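Local coordinates for protein pleckstrin homology domain-containing family M member 2 (Homo sapiens, PDB 3CXB) that binds the Salmonella effector SifA through its PH domain and probably also interacts with kinesin, at residues E91-Q94 / H95-A99. Residues are numbered along the deposited sequence; the frame is centred on the assembly and turned at random.
Sequences EWMQ and HLCQA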
# COMPACT_ATOMS: atom_id res chain seq x y z
N GLU B 91 -10.20 6.42 -1.96
CA GLU B 91 -10.40 5.77 -3.24
C GLU B 91 -9.61 4.47 -3.27
O GLU B 91 -10.10 3.44 -3.74
CB GLU B 91 -9.94 6.68 -4.37
CG GLU B 91 -10.56 6.28 -5.69
CD GLU B 91 -10.21 7.23 -6.81
OE1 GLU B 91 -10.74 7.03 -7.92
OE2 GLU B 91 -9.41 8.16 -6.56
N TRP B 92 -8.40 4.52 -2.75
CA TRP B 92 -7.56 3.34 -2.71
C TRP B 92 -8.20 2.33 -1.78
O TRP B 92 -8.35 1.15 -2.13
CB TRP B 92 -6.17 3.68 -2.20
CG TRP B 92 -5.21 4.07 -3.29
CD1 TRP B 92 -4.60 5.28 -3.48
CD2 TRP B 92 -4.72 3.21 -4.32
NE1 TRP B 92 -3.75 5.23 -4.55
CE2 TRP B 92 -3.81 3.97 -5.09
CE3 TRP B 92 -4.95 1.87 -4.66
CZ2 TRP B 92 -3.13 3.43 -6.18
CZ3 TRP B 92 -4.29 1.34 -5.74
CH2 TRP B 92 -3.38 2.12 -6.50
N MET B 93 -8.58 2.82 -0.61
CA MET B 93 -9.18 1.97 0.41
C MET B 93 -10.34 1.17 -0.16
O MET B 93 -10.41 -0.04 -0.00
CB MET B 93 -9.66 2.81 1.58
CG MET B 93 -9.81 2.04 2.88
SD MET B 93 -8.25 1.74 3.72
CE MET B 93 -7.62 0.34 2.91
N GLN B 94 -11.24 1.86 -0.85
CA GLN B 94 -12.42 1.21 -1.40
C GLN B 94 -12.07 0.15 -2.44
O GLN B 94 -12.70 -0.90 -2.49
CB GLN B 94 -13.33 2.27 -2.01
CG GLN B 94 -14.60 1.74 -2.64
CD GLN B 94 -15.40 2.87 -3.27
OE1 GLN B 94 -15.86 3.78 -2.58
NE2 GLN B 94 -15.57 2.81 -4.59
N HIS B 95 -11.07 0.43 -3.27
CA HIS B 95 -10.67 -0.53 -4.29
C HIS B 95 -10.00 -1.74 -3.66
O HIS B 95 -10.39 -2.87 -3.91
CB HIS B 95 -9.70 0.12 -5.32
CG HIS B 95 -10.38 0.98 -6.34
ND1 HIS B 95 -11.47 0.55 -7.08
CD2 HIS B 95 -10.12 2.24 -6.76
CE1 HIS B 95 -11.83 1.51 -7.91
NE2 HIS B 95 -11.03 2.54 -7.74
N LEU B 96 -9.02 -1.50 -2.81
CA LEU B 96 -8.30 -2.57 -2.16
C LEU B 96 -9.18 -3.49 -1.31
O LEU B 96 -9.02 -4.71 -1.34
CB LEU B 96 -7.19 -1.99 -1.29
CG LEU B 96 -6.10 -1.27 -2.08
CD1 LEU B 96 -5.16 -0.54 -1.14
CD2 LEU B 96 -5.36 -2.31 -2.91
N CYS B 97 -10.11 -2.92 -0.56
CA CYS B 97 -10.97 -3.73 0.28
C CYS B 97 -11.92 -4.51 -0.61
O CYS B 97 -12.36 -5.61 -0.25
CB CYS B 97 -11.73 -2.84 1.27
SG CYS B 97 -10.62 -2.00 2.44
N GLN B 98 -12.23 -3.95 -1.77
CA GLN B 98 -13.10 -4.62 -2.71
C GLN B 98 -12.38 -5.88 -3.20
O GLN B 98 -12.93 -6.98 -3.20
CB GLN B 98 -13.41 -3.69 -3.88
CG GLN B 98 -14.75 -3.92 -4.54
CD GLN B 98 -15.19 -2.69 -5.30
OE1 GLN B 98 -14.68 -2.39 -6.39
NE2 GLN B 98 -16.10 -1.94 -4.71
N ALA B 99 -11.12 -5.72 -3.60
CA ALA B 99 -10.31 -6.84 -4.08
C ALA B 99 -10.21 -7.92 -3.01
O ALA B 99 -10.17 -9.11 -3.32
CB ALA B 99 -8.92 -6.36 -4.46
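Trp92 and Leu96, one turn apart, pack side by side on the inner face of helix 86-100, a local i to i+4 contact within the single helix of the domain. CE3 of the Trp92 indole lies 4.2 Å from Leu96 CG, which approaches the ring obliquely. Both side chains reach Leu27 of strand 21-28; Trp92 also rests on Val25 and Leu6 and makes a cation-pi contact with Lys2. Beside them, the Met93 chain starts with CG anti to the backbone N (chi1 -158°) and then bends at its next two torsions, which brings Met93 CE to 3.8 Å from Cys97 SG, and both residues touch Cys57 of strand 54-59. On the more polar flank, CG of Glu91 sits 4.2 Å from His95 CD2, while Glu91 OE2 forms a salt bridge with Lys2 NZ.

Four successive backbone bonds tie the turns together. The straightest runs from Leu96 N to Trp92 O (2.8 Å), with an N-H...O angle of 175°. The last, Gln98 N to Gln94 O at 3.2 Å, is more bent, its donor above the carbonyl plane. Gln94 and Gln98 lie on the exposed side. This amphipathic arrangement, with tryptophan turned into the core, is characteristic of the C-terminal helix that closes one end of the PH-domain beta barrel.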